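Local coordinates for DNA repair protein XRCC1 (Homo sapiens, PDB 3LQC), which serves as a scaffold for DNA single-strand break repair, assembling repair protein complexes and binding poly-ADP-ribose chains, this chain being its N-terminal domain, at residues A[41-46]-A[140-145]; A[92-97]-A[132-137]. One frame throughout, in Å; residues are numbered along the deposited sequence. Where two conformers were deposited one is given.

Overall arrangement
From the N terminus, the chain passes strand 7-12 and two helices before reaching residues 41-46, the start of strand 42-49. Contact 1 closes a long loop from there to residues 140-145, at the head of strand 143-150, and so ties the five-stranded mixed sheet to the three-stranded antiparallel one. Contact 2 falls wholly within that loop: residues 92-97, spanning the end of strand 85-92, outermost in its sheet within this chain, and the start of helix 96-101, meet residues 132-137 as the chain leaves strand 125-133. The two contacts lie about 11 Å apart, centre to centre. Strands 42-49 and 125-133 are neighbours in the mixed sheet, and Phe142 of contact 1 packs on Gln134 of contact 2.

Contact 1 (A[41-46]-A[140-145]); sequences KTISVV and SPFGLS. With CO3 (carbonate ion), chain D.
Ile43 and Phe142 meet between the two sheets of the XRCC1 N-terminal domain, a beta-sandwich: Ile43 lies on strand 42-49 of the mixed sheet, and Phe142 just precedes strand 143-150 of the antiparallel one. The backbones stay well separated, Ile43 CA and Gly143 CA being 7.7 Å apart, and no hydrogen bond joins the two segments; the contact is made by side chains packing on each other and on backbone atoms. The apolar part rests on Ile43 CG1, which is 4.1 Å from Phe142 CE1 and approaches the ring obliquely. The two side chains run past each other in opposite directions. CG1 lies between the backbone N and the carbonyl carbon of Ile43 (chi1 59°), and from it CD1 extends to 3.8 Å from Phe142 O. Tyr30, Trp33 and Arg34 of helix 28-36 also touch Ile43.

Ring-to-backbone contacts come next. Phe142 reaches the start of strand 42-49 with its far end, CZ standing 3.6 Å from Lys41 O. Thr42 N approaches the same CZ at the edge of the ring, near its plane. Phe142 CG likewise sits between its own N and carbonyl carbon (chi1 67°), swinging the ring across to residues 41-43.

The polar contacts lie around this packing. Arg34 makes a cation-pi interaction with the Phe142 ring, while its NE hydrogen-bonds Phe142 O, so one arginine holds both the ring and the backbone carbonyl of Phe142. Before Phe142, Pro141 centres an inverse gamma turn, with a weak hydrogen bond from Phe142 N to Ser140 O. Farther along strand 42-49, Ser44 takes no part in the packing and instead binds a carbonate ion, probably from the crystallisation liquor, with Arg7 and Lys129; Ser44 OG donates to carbonate O1 at 2.6 Å.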
# COMPACT_ATOMS: atom_id res chain seq x y z
N LYS A 41 -12.94 5.23 -16.23
CA LYS A 41 -11.90 4.99 -15.23
C LYS A 41 -11.17 3.67 -15.42
O LYS A 41 -10.03 3.50 -14.95
CB LYS A 41 -12.50 5.02 -13.82
CG LYS A 41 -12.89 6.41 -13.33
CD LYS A 41 -13.81 6.33 -12.13
CE LYS A 41 -14.26 7.72 -11.70
NZ LYS A 41 -15.37 7.68 -10.70
N THR A 42 -11.81 2.71 -16.08
CA THR A 42 -11.17 1.43 -16.33
C THR A 42 -11.68 0.79 -17.61
O THR A 42 -12.85 0.91 -17.95
CB THR A 42 -11.35 0.46 -15.13
OG1 THR A 42 -11.09 -0.87 -15.57
CG2 THR A 42 -12.76 0.51 -14.60
N ILE A 43 -10.79 0.10 -18.32
CA ILE A 43 -11.17 -0.67 -19.49
C ILE A 43 -10.41 -1.98 -19.48
O ILE A 43 -9.34 -2.07 -18.89
CB ILE A 43 -10.83 0.05 -20.81
CG1 ILE A 43 -9.33 0.34 -20.87
CG2 ILE A 43 -11.64 1.34 -20.95
CD1 ILE A 43 -8.79 0.37 -22.25
N SER A 44 -10.96 -3.00 -20.13
CA SER A 44 -10.23 -4.24 -20.33
C SER A 44 -10.32 -4.71 -21.77
O SER A 44 -11.23 -4.33 -22.50
CB SER A 44 -10.80 -5.33 -19.44
OG SER A 44 -12.16 -5.53 -19.75
N VAL A 45 -9.35 -5.52 -22.19
CA VAL A 45 -9.49 -6.29 -23.40
C VAL A 45 -9.46 -7.76 -23.02
O VAL A 45 -8.78 -8.14 -22.06
CB VAL A 45 -8.37 -6.01 -24.43
CG1 VAL A 45 -8.41 -4.58 -24.91
CG2 VAL A 45 -7.03 -6.33 -23.82
N VAL A 46 -10.21 -8.58 -23.73
CA VAL A 46 -10.16 -10.01 -23.52
C VAL A 46 -9.68 -10.70 -24.78
O VAL A 46 -10.21 -10.48 -25.87
CB VAL A 46 -11.52 -10.58 -23.10
CG1 VAL A 46 -11.51 -12.11 -23.22
CG2 VAL A 46 -11.86 -10.16 -21.69
N SER A 140 -8.00 10.63 -20.73
CA SER A 140 -6.95 10.19 -21.63
C SER A 140 -7.34 8.84 -22.23
O SER A 140 -8.10 8.08 -21.62
CB SER A 140 -5.61 10.10 -20.90
OG SER A 140 -5.70 9.27 -19.76
N PRO A 141 -6.83 8.54 -23.43
CA PRO A 141 -7.15 7.29 -24.12
C PRO A 141 -6.21 6.19 -23.64
O PRO A 141 -5.63 5.48 -24.46
CB PRO A 141 -6.83 7.61 -25.59
CG PRO A 141 -6.25 9.02 -25.60
CD PRO A 141 -5.88 9.35 -24.20
N PHE A 142 -6.09 6.07 -22.32
CA PHE A 142 -5.08 5.21 -21.69
C PHE A 142 -5.28 3.73 -21.96
O PHE A 142 -6.38 3.28 -22.22
CB PHE A 142 -5.06 5.45 -20.18
CG PHE A 142 -6.31 4.99 -19.49
CD1 PHE A 142 -6.47 3.66 -19.15
CD2 PHE A 142 -7.32 5.89 -19.20
CE1 PHE A 142 -7.62 3.22 -18.53
CE2 PHE A 142 -8.48 5.46 -18.58
CZ PHE A 142 -8.63 4.13 -18.24
N GLY A 143 -4.19 2.97 -21.86
CA GLY A 143 -4.24 1.54 -22.06
C GLY A 143 -2.83 1.00 -21.99
O GLY A 143 -2.07 1.36 -21.09
N LEU A 144 -2.48 0.14 -22.94
CA LEU A 144 -1.13 -0.41 -23.01
C LEU A 144 -0.49 -0.10 -24.34
O LEU A 144 -1.17 0.01 -25.35
CB LEU A 144 -1.16 -1.93 -22.83
CG LEU A 144 -1.66 -2.42 -21.48
CD1 LEU A 144 -1.37 -3.90 -21.33
CD2 LEU A 144 -1.00 -1.61 -20.38
N SER A 145 0.84 0.04 -24.34
CA SER A 145 1.57 0.08 -25.60
C SER A 145 1.73 -1.34 -26.09
O SER A 145 1.62 -1.62 -27.27
CB SER A 145 2.94 0.74 -25.41
OG SER A 145 2.77 2.13 -25.27
C CO3 D . -14.13 -6.85 -16.85
O1 CO3 D . -13.60 -6.92 -18.03
O2 CO3 D . -14.81 -7.86 -16.39

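Contact 2 (A[92-97]-A[132-137]); sequences SFMSPS and CSQPYS
Pro96 lies against one face of Tyr136, its CB 3.9 Å from the ring centroid and only 2° off the ring normal, a nearly vertical CH-pi contact. Farther out along the ring, Pro96 CG is 3.7 Å from Tyr136 CZ, and toward the CG end of the ring Pro96 CA is 3.7 Å from Tyr136 CD2, so the proline runs along the length of the phenol. Pro135 CG covers the opposite face near the rim, leaving the ring between two prolines. Pro96 opens helix 96-101, and Ser95 is its N-cap: Ser95 OG caps a backbone N beyond Ser97, while Glu98 OE1 accepts from Ser95 N, an exchange consistent with a capping box. Cut back to an alanine, Tyr136 would no longer offer its ring or its OH, which is likely to open a gap beside Pro96 and leave a backbone group on the chain of another protein in the assembly without that hydrogen bond. At the backbone of the same residue, Tyr136 N donates to Gln134 OE1 in the carbonyl plane (2.9 Å), with an N-H...O angle of 145°. In one of the two conformers of Gln134, the bend at chi2 (40°) turns the amide toward Met94, with Gln134 NE2 4.0 Å from Met94 SD; NE2 also hydrogen-bonds Ser99 OG and Gly64 O.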
# COMPACT_ATOMS: atom_id res chain seq x y z
N SER A 92 1.13 -1.41 -10.27
CA SER A 92 1.27 0.04 -10.45
C SER A 92 2.15 0.40 -11.65
O SER A 92 3.19 -0.20 -11.89
CB SER A 92 1.85 0.66 -9.18
OG SER A 92 2.24 1.99 -9.38
N PHE A 93 1.70 1.39 -12.41
CA PHE A 93 2.47 1.89 -13.54
C PHE A 93 2.60 3.40 -13.49
O PHE A 93 3.54 3.97 -14.05
CB PHE A 93 1.85 1.43 -14.87
CG PHE A 93 2.19 0.02 -15.21
CD1 PHE A 93 3.23 -0.27 -16.07
CD2 PHE A 93 1.48 -1.03 -14.64
CE1 PHE A 93 3.56 -1.57 -16.37
CE2 PHE A 93 1.81 -2.33 -14.94
CZ PHE A 93 2.85 -2.61 -15.81
N MET A 94 1.65 4.05 -12.82
CA MET A 94 1.72 5.49 -12.59
C MET A 94 1.15 5.83 -11.23
O MET A 94 0.21 5.17 -10.77
CB MET A 94 0.94 6.26 -13.65
CG MET A 94 1.36 5.96 -15.07
SD MET A 94 0.39 6.90 -16.26
CE MET A 94 0.98 8.56 -15.98
N SER A 95 1.70 6.86 -10.60
CA SER A 95 1.12 7.39 -9.37
C SER A 95 -0.03 8.30 -9.75
O SER A 95 -0.16 8.69 -10.92
CB SER A 95 2.16 8.20 -8.61
OG SER A 95 2.52 9.34 -9.36
N PRO A 96 -0.88 8.64 -8.78
CA PRO A 96 -1.92 9.64 -9.02
C PRO A 96 -1.35 10.97 -9.52
O PRO A 96 -1.93 11.56 -10.44
CB PRO A 96 -2.56 9.81 -7.63
CG PRO A 96 -2.38 8.46 -7.00
CD PRO A 96 -1.02 8.00 -7.46
N SER A 97 -0.24 11.43 -8.94
CA SER A 97 0.44 12.65 -9.39
C SER A 97 0.82 12.52 -10.85
O SER A 97 0.49 13.38 -11.67
CB SER A 97 1.75 12.91 -8.61
OG SER A 97 1.64 12.57 -7.25
N CYS A 132 -6.94 -2.34 -17.47
CA CYS A 132 -6.21 -1.09 -17.28
C CYS A 132 -7.04 -0.11 -16.48
O CYS A 132 -8.16 0.23 -16.86
CB CYS A 132 -5.85 -0.49 -18.63
SG CYS A 132 -4.76 -1.49 -19.66
N SER A 133 -6.51 0.35 -15.36
CA SER A 133 -7.24 1.29 -14.53
C SER A 133 -6.54 2.62 -14.48
O SER A 133 -5.32 2.69 -14.30
CB SER A 133 -7.41 0.74 -13.12
OG SER A 133 -8.32 -0.34 -13.10
N GLN A 134 -7.30 3.69 -14.66
CA GLN A 134 -6.74 5.04 -14.63
C GLN A 134 -7.79 6.03 -14.15
O GLN A 134 -8.35 6.79 -14.94
CB GLN A 134 -6.22 5.43 -16.02
CG GLN A 134 -5.58 6.82 -16.09
CD GLN A 134 -4.72 7.14 -14.88
OE1 GLN A 134 -5.23 7.51 -13.83
NE2 GLN A 134 -3.41 7.00 -15.03
N PRO A 135 -8.06 6.02 -12.83
CA PRO A 135 -9.09 6.81 -12.16
C PRO A 135 -8.71 8.28 -12.08
O PRO A 135 -9.57 9.10 -11.78
CB PRO A 135 -9.11 6.25 -10.73
CG PRO A 135 -8.16 5.13 -10.70
CD PRO A 135 -7.25 5.26 -11.87
N TYR A 136 -7.44 8.58 -12.33
CA TYR A 136 -6.90 9.92 -12.09
C TYR A 136 -6.83 10.75 -13.36
O TYR A 136 -6.65 11.96 -13.31
CB TYR A 136 -5.52 9.82 -11.43
CG TYR A 136 -5.50 8.82 -10.31
CD1 TYR A 136 -6.31 8.99 -9.20
CD2 TYR A 136 -4.70 7.68 -10.38
CE1 TYR A 136 -6.31 8.07 -8.17
CE2 TYR A 136 -4.71 6.75 -9.35
CZ TYR A 136 -5.52 6.95 -8.25
OH TYR A 136 -5.55 6.04 -7.23
N SER A 137 -6.97 10.08 -14.50
CA SER A 137 -6.90 10.72 -15.80
C SER A 137 -7.93 10.08 -16.72
O SER A 137 -7.59 9.59 -17.80
CB SER A 137 -5.48 10.58 -16.37
OG SER A 137 -5.27 11.47 -17.45